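PDB 5KO5: purine nucleoside phosphorylase, which catalyses the reversible phosphorolysis of purine nucleosides such as inosine and guanosine, releasing the free base and a pentose 1-phosphate. Local coordinates for residues I122-K127 / N246-A251; G136-P141 / E191-F196; V240-N245 / L263-K268. All coordinates share one frame; numbering follows the deposited sequence.

How the contacts relate
The three contacts lie in one phosphorylase-superfamily fold, built round a mixed sheet in which strand 131-139 lies between strands 189-196 and 236-246. Contact 2 joins the first two of these strands, and contact 3 lays helix 259-283 against the third. Contact 1 ties the loop after strand 112-121 to helix 247-252, which directly follows strand 236-246. Along the chain, contact 2 falls between the two halves of contact 1, while contacts 1 and 3 alternate. Centres of contacts 1 and 3 are about 14 Å apart, and a probable hydrogen bond from Asn245 to Asp250 joins them; the centre of contact 2 lies about 16 Å from that of contact 1 and 18 Å from that of contact 3. Contacts 1 and 3 each supply a residue of the cytosine pocket.

Contact 1 of 3, residues I122-K127 / N246-A251; sequences INRKLK and NSILDA
Asn246, the N-cap of helix 247-252, sends its side-chain amide across to the type I turn Asn123-Leu126, and one ND2 group binds two carbonyls there. The bond from Asn246 ND2 to Leu126 O is 2.9 Å and fairly straight, in the carbonyl plane on a lone pair. The second, from ND2 to Asn123 O at 3.0 Å, is more bent (130° at the hydrogen), and its donor stands above the carbonyl plane. Both acceptors lie close to the amide plane of Asn246, so the two bonds fix its rotation. With CG anti to the backbone N (chi1 -171°), the amide can face the turn while its other end, OD1, accepts from Leu249 N at 3.0 Å. Asparagine suits this place because it carries a donor for the turn and an acceptor for the helix start.

Beside the amide, aliphatic groups meet: Ile122 CG2 lies 4.1 Å from Ile248 CG1, the two side chains crossing at about a right angle, and the same CG1 lies against the carbonyl oxygen Ile122 O. The CG2 branch of Ile248 rests over one face of the Arg124 guanidinium, a flat surface that an aliphatic branch can cover; bends at chi2 and chi3 fold the arginine chain back to reach it.

Further out, Ser247 OG bonds Glu203 and Ser247 touches the bound cytosine, which brings the helix start to the ligand pocket. The turn has its own supports. Asn123 ND2 bonds Asp217, and Asn123 O also receives Leu126 N, which arrives from the face opposite Asn246 ND2. Asn123 OD1 closes an Asx turn by accepting Lys125 N at 2.8 Å, on a lone pair.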
loop_
_atom_site.group_PDB
_atom_site.type_symbol
_atom_site.label_atom_id
_atom_site.label_comp_id
_atom_site.label_asym_id
_atom_site.label_seq_id
_atom_site.Cartn_x
_atom_site.Cartn_y
_atom_site.Cartn_z
ATOM N N ILE A 122 11.403 -12.737 -12.466
ATOM C CA ILE A 122 11.695 -13.292 -11.151
ATOM C C ILE A 122 11.943 -14.793 -11.234
ATOM O O ILE A 122 12.926 -15.300 -10.696
ATOM C CB ILE A 122 10.554 -12.978 -10.158
ATOM C CG1 ILE A 122 10.327 -11.471 -10.026
ATOM C CG2 ILE A 122 10.852 -13.603 -8.800
ATOM C CD1 ILE A 122 11.488 -10.718 -9.363
ATOM N N ASN A 123 11.041 -15.517 -11.902
ATOM C CA ASN A 123 11.204 -16.948 -12.128
ATOM C C ASN A 123 12.532 -17.224 -12.818
ATOM O O ASN A 123 12.922 -16.527 -13.757
ATOM C CB ASN A 123 10.063 -17.446 -13.027
ATOM C CG ASN A 123 9.987 -18.970 -13.097
ATOM O OD1 ASN A 123 10.915 -19.635 -13.545
ATOM N ND2 ASN A 123 8.863 -19.520 -12.652
ATOM N N ARG A 124 13.217 -18.273 -12.362
ATOM C CA ARG A 124 14.538 -18.571 -12.893
ATOM C C ARG A 124 14.522 -18.967 -14.354
ATOM O O ARG A 124 15.558 -18.866 -15.016
ATOM C CB ARG A 124 15.197 -19.692 -12.084
ATOM C CG ARG A 124 16.655 -19.404 -11.709
ATOM C CD ARG A 124 16.808 -18.323 -10.654
ATOM N NE ARG A 124 15.592 -17.580 -10.359
ATOM C CZ ARG A 124 14.683 -17.931 -9.460
ATOM N NH1 ARG A 124 14.857 -19.011 -8.700
ATOM N NH2 ARG A 124 13.607 -17.179 -9.336
ATOM N N LYS A 125 13.389 -19.438 -14.867
ATOM C CA LYS A 125 13.350 -19.876 -16.254
ATOM C C LYS A 125 13.365 -18.713 -17.236
ATOM O O LYS A 125 13.514 -18.941 -18.439
ATOM C CB LYS A 125 12.115 -20.742 -16.486
ATOM C CG LYS A 125 12.129 -22.052 -15.721
ATOM C CD LYS A 125 10.822 -22.792 -15.929
ATOM C CE LYS A 125 10.840 -24.158 -15.274
ATOM N NZ LYS A 125 9.575 -24.898 -15.538
ATOM N N LEU A 126 13.243 -17.479 -16.756
ATOM C CA LEU A 126 13.015 -16.324 -17.616
ATOM C C LEU A 126 14.324 -15.615 -17.942
ATOM O O LEU A 126 15.087 -15.248 -17.040
ATOM C CB LEU A 126 12.043 -15.353 -16.945
ATOM C CG LEU A 126 10.640 -15.918 -16.699
ATOM C CD1 LEU A 126 9.758 -14.917 -15.939
ATOM C CD2 LEU A 126 9.980 -16.340 -18.014
ATOM N N LYS A 127 14.568 -15.414 -19.234
ATOM C CA LYS A 127 15.727 -14.702 -19.751
ATOM C C LYS A 127 15.280 -13.385 -20.367
ATOM O O LYS A 127 14.133 -13.231 -20.797
ATOM C CB LYS A 127 16.402 -15.480 -20.885
ATOM C CG LYS A 127 16.987 -16.817 -20.540
ATOM C CD LYS A 127 17.680 -17.354 -21.784
ATOM C CE LYS A 127 18.016 -18.827 -21.663
ATOM N NZ LYS A 127 16.790 -19.648 -21.482
ATOM N N ASN A 246 16.503 -10.548 -15.857
ATOM C CA ASN A 246 16.130 -11.387 -14.729
ATOM C C ASN A 246 16.679 -10.737 -13.470
ATOM O O ASN A 246 17.897 -10.712 -13.252
ATOM C CB ASN A 246 16.633 -12.818 -14.868
ATOM C CG ASN A 246 16.046 -13.705 -13.814
ATOM O OD1 ASN A 246 16.342 -13.537 -12.640
ATOM N ND2 ASN A 246 15.150 -14.608 -14.211
ATOM N N SER A 247 15.776 -10.210 -12.646
ATOM C CA SER A 247 16.207 -9.432 -11.492
ATOM C C SER A 247 16.845 -10.294 -10.417
ATOM O O SER A 247 17.669 -9.797 -9.646
ATOM C CB SER A 247 15.038 -8.626 -10.930
ATOM O OG SER A 247 14.514 -7.780 -11.941
ATOM N N ILE A 248 16.467 -11.570 -10.330
ATOM C CA ILE A 248 17.090 -12.453 -9.349
ATOM C C ILE A 248 18.535 -12.726 -9.738
ATOM O O ILE A 248 19.449 -12.630 -8.913
ATOM C CB ILE A 248 16.279 -13.756 -9.208
ATOM C CG1 ILE A 248 14.927 -13.495 -8.525
ATOM C CG2 ILE A 248 17.088 -14.827 -8.461
ATOM C CD1 ILE A 248 15.028 -13.001 -7.090
ATOM N N LEU A 249 18.755 -13.052 -11.012
ATOM C CA LEU A 249 20.106 -13.255 -11.513
ATOM C C LEU A 249 20.931 -11.982 -11.381
ATOM O O LEU A 249 22.093 -12.028 -10.958
ATOM C CB LEU A 249 20.029 -13.709 -12.972
ATOM C CG LEU A 249 21.122 -14.577 -13.574
ATOM C CD1 LEU A 249 21.411 -15.749 -12.666
ATOM C CD2 LEU A 249 20.657 -15.060 -14.941
ATOM N N ASP A 250 20.341 -10.826 -11.710
ATOM C CA ASP A 250 21.099 -9.582 -11.625
ATOM C C ASP A 250 21.508 -9.287 -10.185
ATOM O O ASP A 250 22.623 -8.814 -9.937
ATOM C CB ASP A 250 20.301 -8.410 -12.194
ATOM C CG ASP A 250 20.079 -8.514 -13.692
ATOM O OD1 ASP A 250 20.813 -9.278 -14.364
ATOM O OD2 ASP A 250 19.171 -7.813 -14.184
ATOM N N ALA A 251 20.618 -9.552 -9.220
ATOM C CA ALA A 251 20.993 -9.368 -7.818
ATOM C C ALA A 251 22.118 -10.311 -7.416
ATOM O O ALA A 251 23.026 -9.922 -6.672
ATOM C CB ALA A 251 19.776 -9.553 -6.915
#

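Contact 2 of 3, residues G136-P141 / E191-F196; sequences GHINFP and EGVYAF
Parallel pairing of strands 131-139 and 189-196 in the central sheet sets this contact, with the axes 4.4 Å apart and 19° from parallel. Three backbone bonds carry it: Tyr194 N to Gly136 O, Ile138 N to Tyr194 O, and Phe196 N to Ile138 O, the last at 2.9 Å and nearly straight. Branched Ile138 and Val193 suit the extended backbone, and Ile138 CG1 meets Val193 CG1 at 4.1 Å on the face they share with Ala195. Where the first strand gives way to helix 140-143, Pro141 CG sits over the Phe196 ring, 3.8 Å from its centroid, in a CH-pi contact. Proline suits the first turn of this helix, where a backbone N-H would have no acceptor within the helix. Asn139 OD1 approaches the edge of that ring, 3.4 Å from Phe196 CD2, while capping the new helix through Gly142 N. Phe196 O lies at the edge of the Phe140 ring, in its plane.

Ser204 and Glu207 of a second subunit bond the backbone of His137 and Asn139. Tyr194 and Phe196 turn to the His137 side of the sheet and meet helix 224-232 at Val224 and Pro225, and strand 218-220 pairs along the other edge of strand 189-196.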
loop_
_atom_site.group_PDB
_atom_site.type_symbol
_atom_site.label_atom_id
_atom_site.label_comp_id
_atom_site.label_asym_id
_atom_site.label_seq_id
_atom_site.Cartn_x
_atom_site.Cartn_y
_atom_site.Cartn_z
ATOM N N GLY A 136 -2.318 -14.356 -14.131
ATOM C CA GLY A 136 -2.833 -13.940 -12.838
ATOM C C GLY A 136 -1.913 -12.871 -12.300
ATOM O O GLY A 136 -0.878 -12.555 -12.904
ATOM N N HIS A 137 -2.286 -12.302 -11.152
ATOM C CA HIS A 137 -1.465 -11.218 -10.626
ATOM C C HIS A 137 -1.474 -11.162 -9.105
ATOM O O HIS A 137 -2.354 -11.719 -8.441
ATOM C CB HIS A 137 -1.831 -9.851 -11.224
ATOM C CG HIS A 137 -3.187 -9.330 -10.841
ATOM N ND1 HIS A 137 -4.085 -8.873 -11.780
ATOM C CD2 HIS A 137 -3.773 -9.131 -9.631
ATOM C CE1 HIS A 137 -5.174 -8.435 -11.174
ATOM N NE2 HIS A 137 -5.010 -8.575 -9.868
ATOM N N ILE A 138 -0.475 -10.460 -8.568
ATOM C CA ILE A 138 -0.449 -10.058 -7.163
ATOM C C ILE A 138 -0.409 -8.539 -7.146
ATOM O O ILE A 138 0.573 -7.924 -7.580
ATOM C CB ILE A 138 0.724 -10.663 -6.392
ATOM C CG1 ILE A 138 0.597 -12.192 -6.417
ATOM C CG2 ILE A 138 0.722 -10.136 -4.951
ATOM C CD1 ILE A 138 1.693 -12.927 -5.704
ATOM N N ASN A 139 -1.490 -7.934 -6.687
ATOM C CA ASN A 139 -1.724 -6.493 -6.805
ATOM C C ASN A 139 -1.372 -5.861 -5.466
ATOM O O ASN A 139 -2.239 -5.659 -4.621
ATOM C CB ASN A 139 -3.204 -6.325 -7.128
ATOM C CG ASN A 139 -3.645 -4.892 -7.307
ATOM O OD1 ASN A 139 -2.851 -3.948 -7.323
ATOM N ND2 ASN A 139 -4.965 -4.720 -7.452
ATOM N N PHE A 140 -0.091 -5.534 -5.272
ATOM C CA PHE A 140 0.297 -4.922 -4.006
ATOM C C PHE A 140 -0.436 -3.617 -3.742
ATOM O O PHE A 140 -0.900 -3.427 -2.602
ATOM C CB PHE A 140 1.821 -4.800 -3.908
ATOM C CG PHE A 140 2.509 -6.129 -3.728
ATOM C CD1 PHE A 140 2.522 -6.752 -2.484
ATOM C CD2 PHE A 140 3.099 -6.774 -4.803
ATOM C CE1 PHE A 140 3.141 -7.984 -2.318
ATOM C CE2 PHE A 140 3.714 -7.999 -4.642
ATOM C CZ PHE A 140 3.742 -8.600 -3.397
ATOM N N PRO A 141 -0.600 -2.705 -4.706
ATOM C CA PRO A 141 -1.434 -1.524 -4.437
ATOM C C PRO A 141 -2.844 -1.892 -4.008
ATOM O O PRO A 141 -3.384 -1.277 -3.076
ATOM C CB PRO A 141 -1.389 -0.753 -5.772
ATOM C CG PRO A 141 -0.018 -1.141 -6.351
ATOM C CD PRO A 141 0.035 -2.627 -6.044
ATOM N N GLU A 191 4.316 -18.613 -19.403
ATOM C CA GLU A 191 3.165 -18.049 -18.714
ATOM C C GLU A 191 3.551 -17.779 -17.269
ATOM O O GLU A 191 4.468 -18.403 -16.732
ATOM C CB GLU A 191 1.943 -18.959 -18.793
ATOM C CG GLU A 191 2.127 -20.282 -18.092
ATOM C CD GLU A 191 0.876 -21.134 -18.142
ATOM O OE1 GLU A 191 0.141 -21.049 -19.149
ATOM O OE2 GLU A 191 0.624 -21.875 -17.168
ATOM N N GLY A 192 2.866 -16.838 -16.633
ATOM C CA GLY A 192 3.268 -16.554 -15.269
ATOM C C GLY A 192 2.396 -15.526 -14.585
ATOM O O GLY A 192 1.509 -14.910 -15.188
ATOM N N VAL A 193 2.699 -15.341 -13.303
ATOM C CA VAL A 193 1.981 -14.427 -12.420
ATOM C C VAL A 193 2.741 -13.109 -12.352
ATOM O O VAL A 193 3.960 -13.097 -12.128
ATOM C CB VAL A 193 1.852 -15.037 -11.013
ATOM C CG1 VAL A 193 1.265 -14.017 -10.023
ATOM C CG2 VAL A 193 1.010 -16.301 -11.058
ATOM N N TYR A 194 2.019 -12.001 -12.518
ATOM C CA TYR A 194 2.595 -10.657 -12.553
ATOM C C TYR A 194 2.411 -9.964 -11.205
ATOM O O TYR A 194 1.282 -9.801 -10.729
ATOM C CB TYR A 194 1.896 -9.856 -13.653
ATOM C CG TYR A 194 2.356 -8.432 -13.889
ATOM C CD1 TYR A 194 1.834 -7.382 -13.141
ATOM C CD2 TYR A 194 3.240 -8.134 -14.925
ATOM C CE1 TYR A 194 2.222 -6.076 -13.385
ATOM C CE2 TYR A 194 3.636 -6.825 -15.181
ATOM C CZ TYR A 194 3.122 -5.807 -14.404
ATOM O OH TYR A 194 3.492 -4.514 -14.656
ATOM N N ALA A 195 3.511 -9.529 -10.599
ATOM C CA ALA A 195 3.423 -8.706 -9.398
ATOM C C ALA A 195 3.420 -7.245 -9.809
ATOM O O ALA A 195 4.306 -6.812 -10.547
ATOM C CB ALA A 195 4.624 -8.947 -8.488
ATOM N N PHE A 196 2.447 -6.481 -9.299
ATOM C CA PHE A 196 2.360 -5.047 -9.563
ATOM C C PHE A 196 3.092 -4.310 -8.446
ATOM O O PHE A 196 2.641 -4.307 -7.295
ATOM C CB PHE A 196 0.890 -4.642 -9.648
ATOM C CG PHE A 196 0.638 -3.165 -9.894
ATOM C CD1 PHE A 196 1.591 -2.330 -10.487
ATOM C CD2 PHE A 196 -0.590 -2.615 -9.521
ATOM C CE1 PHE A 196 1.317 -0.974 -10.690
ATOM C CE2 PHE A 196 -0.867 -1.255 -9.729
ATOM C CZ PHE A 196 0.091 -0.435 -10.330
#

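Contact 3 of 3, residues V240-N245 / L263-K268; sequences VSLIAN and LAVAEK. With CYT (6-aminopyrimidin-2(1H)-one), chain B.
No hydrogen bond joins Leu242, Ile243 and Ala244 to the helix residues Val265 and Ala266, although two backbone carbonyls of the strand face the helix: both meet methyl groups of one valine. Val265 CG1 lies 3.6 Å from Ile243 O, and its CG2 lies 3.5 Å from Ala244 O. The beta-branch suits this place because its two methyls diverge from one carbon and reach successive carbonyls. CG1 is set anti to the backbone N (chi1 178°) and CG2 anti to the carbonyl carbon, which spreads the pair along the strand. Ala244 O finds its polar partner elsewhere, in Ser128 OG.

One step back along the strand, Leu242 directs its side chain at the helix. CD2 does most of the touching, 3.7 Å from Ala266 CA and 3.9 Å from Val265 O, while CG lies 4.3 Å from Val265 CG1. A long leucine bridges the gap to the helix, and the small side chain of Ala266 lets that methyl come right up to the helix backbone. The axes approach to 8.1 Å and run at 133° to each other, a strongly slanted crossing. Leu37 touches both Leu242 and Ala266, and Leu118 of strand 112-121 also packs on this pair.

Past the helix contact, the strand enters the ligand pocket. Ala244 CB lies 4.0 Å from cytosine C5. Asn245 OD1 accepts from cytosine N4 at 2.9 Å with an angle of 162° at the hydrogen, and its ND2 is held by Asp250 and Ser247, which probably keeps the oxygen turned to the base. A helix packed on a sheet strand whose end binds the base fits the alpha/beta fold and base site of purine nucleoside phosphorylases.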
loop_
_atom_site.group_PDB
_atom_site.type_symbol
_atom_site.label_atom_id
_atom_site.label_comp_id
_atom_site.label_asym_id
_atom_site.label_seq_id
_atom_site.Cartn_x
_atom_site.Cartn_y
_atom_site.Cartn_z
ATOM N N VAL A 240 0.699 -9.354 -22.040
ATOM C CA VAL A 240 1.963 -10.025 -22.324
ATOM C C VAL A 240 3.100 -9.149 -21.821
ATOM O O VAL A 240 3.176 -7.969 -22.176
ATOM C CB VAL A 240 2.121 -10.293 -23.833
ATOM C CG1 VAL A 240 3.478 -10.936 -24.119
ATOM C CG2 VAL A 240 0.976 -11.166 -24.323
ATOM N N SER A 241 3.973 -9.719 -20.995
ATOM C CA SER A 241 5.171 -9.024 -20.538
ATOM C C SER A 241 6.364 -9.422 -21.393
ATOM O O SER A 241 6.568 -10.604 -21.679
ATOM C CB SER A 241 5.511 -9.393 -19.095
ATOM O OG SER A 241 4.604 -8.803 -18.187
ATOM N N LEU A 242 7.151 -8.429 -21.795
ATOM C CA LEU A 242 8.469 -8.668 -22.364
ATOM C C LEU A 242 9.483 -8.550 -21.233
ATOM O O LEU A 242 9.531 -7.527 -20.547
ATOM C CB LEU A 242 8.765 -7.646 -23.459
ATOM C CG LEU A 242 10.193 -7.635 -24.021
ATOM C CD1 LEU A 242 10.566 -8.980 -24.629
ATOM C CD2 LEU A 242 10.318 -6.534 -25.050
ATOM N N ILE A 243 10.276 -9.598 -21.028
ATOM C CA ILE A 243 11.218 -9.647 -19.914
ATOM C C ILE A 243 12.456 -8.835 -20.282
ATOM O O ILE A 243 13.194 -9.186 -21.209
ATOM C CB ILE A 243 11.581 -11.092 -19.550
ATOM C CG1 ILE A 243 10.312 -11.895 -19.205
ATOM C CG2 ILE A 243 12.615 -11.112 -18.437
ATOM C CD1 ILE A 243 9.466 -11.268 -18.089
ATOM N N ALA A 244 12.692 -7.742 -19.555
ATOM C CA ALA A 244 13.861 -6.908 -19.829
ATOM C C ALA A 244 15.140 -7.497 -19.242
ATOM O O ALA A 244 16.224 -7.294 -19.793
ATOM C CB ALA A 244 13.642 -5.497 -19.277
ATOM N N ASN A 245 15.027 -8.228 -18.140
ATOM C CA ASN A 245 16.175 -8.705 -17.384
ATOM C C ASN A 245 15.630 -9.702 -16.384
ATOM O O ASN A 245 14.436 -9.701 -16.087
ATOM C CB ASN A 245 16.839 -7.549 -16.625
ATOM C CG ASN A 245 15.952 -7.004 -15.525
ATOM O OD1 ASN A 245 14.895 -6.430 -15.803
ATOM N ND2 ASN A 245 16.353 -7.206 -14.270
ATOM N N LEU A 263 14.847 -0.452 -22.571
ATOM C CA LEU A 263 14.392 -0.018 -23.885
ATOM C C LEU A 263 15.149 -0.717 -25.004
ATOM O O LEU A 263 14.601 -0.903 -26.096
ATOM C CB LEU A 263 14.519 1.499 -24.022
ATOM C CG LEU A 263 13.511 2.320 -23.220
ATOM C CD1 LEU A 263 13.748 3.806 -23.431
ATOM C CD2 LEU A 263 12.085 1.929 -23.607
ATOM N N ALA A 264 16.415 -1.094 -24.769
ATOM C CA ALA A 264 17.160 -1.826 -25.791
ATOM C C ALA A 264 16.581 -3.219 -26.001
ATOM O O ALA A 264 16.576 -3.729 -27.128
ATOM C CB ALA A 264 18.641 -1.902 -25.415
ATOM N N VAL A 265 16.095 -3.857 -24.931
ATOM C CA VAL A 265 15.408 -5.136 -25.099
ATOM C C VAL A 265 14.107 -4.942 -25.869
ATOM O O VAL A 265 13.777 -5.732 -26.762
ATOM C CB VAL A 265 15.191 -5.831 -23.740
ATOM C CG1 VAL A 265 14.439 -7.142 -23.938
ATOM C CG2 VAL A 265 16.530 -6.093 -23.078
ATOM N N ALA A 266 13.350 -3.891 -25.542
ATOM C CA ALA A 266 12.141 -3.578 -26.303
ATOM C C ALA A 266 12.447 -3.425 -27.788
ATOM O O ALA A 266 11.741 -3.976 -28.640
ATOM C CB ALA A 266 11.481 -2.312 -25.749
ATOM N N GLU A 267 13.518 -2.707 -28.121
ATOM C CA GLU A 267 13.869 -2.524 -29.525
ATOM C C GLU A 267 14.223 -3.853 -30.185
ATOM O O GLU A 267 13.905 -4.076 -31.357
ATOM C CB GLU A 267 15.010 -1.512 -29.645
ATOM C CG GLU A 267 15.351 -1.100 -31.062
ATOM C CD GLU A 267 14.124 -0.797 -31.907
ATOM O OE1 GLU A 267 13.198 -0.115 -31.414
ATOM O OE2 GLU A 267 14.089 -1.246 -33.072
ATOM N N LYS A 268 14.869 -4.752 -29.439
ATOM C CA LYS A 268 15.273 -6.043 -29.987
ATOM C C LYS A 268 14.076 -6.927 -30.325
ATOM O O LYS A 268 14.149 -7.727 -31.270
ATOM C CB LYS A 268 16.183 -6.755 -28.986
ATOM C CG LYS A 268 16.599 -8.152 -29.396
ATOM C CD LYS A 268 17.429 -8.799 -28.306
ATOM C CE LYS A 268 17.653 -10.278 -28.579
ATOM N NZ LYS A 268 18.524 -10.875 -27.524
HETATM N N3 CYT B . 11.164 -3.843 -13.709
HETATM C C4 CYT B . 12.082 -4.250 -14.586
HETATM N N1 CYT B . 9.960 -2.825 -15.487
HETATM C C2 CYT B . 10.096 -3.116 -14.125
HETATM O O2 CYT B . 9.257 -2.693 -13.322
HETATM N N4 CYT B . 13.119 -4.951 -14.113
HETATM C C5 CYT B . 11.958 -3.972 -15.982
HETATM C C6 CYT B . 10.895 -3.258 -16.379
#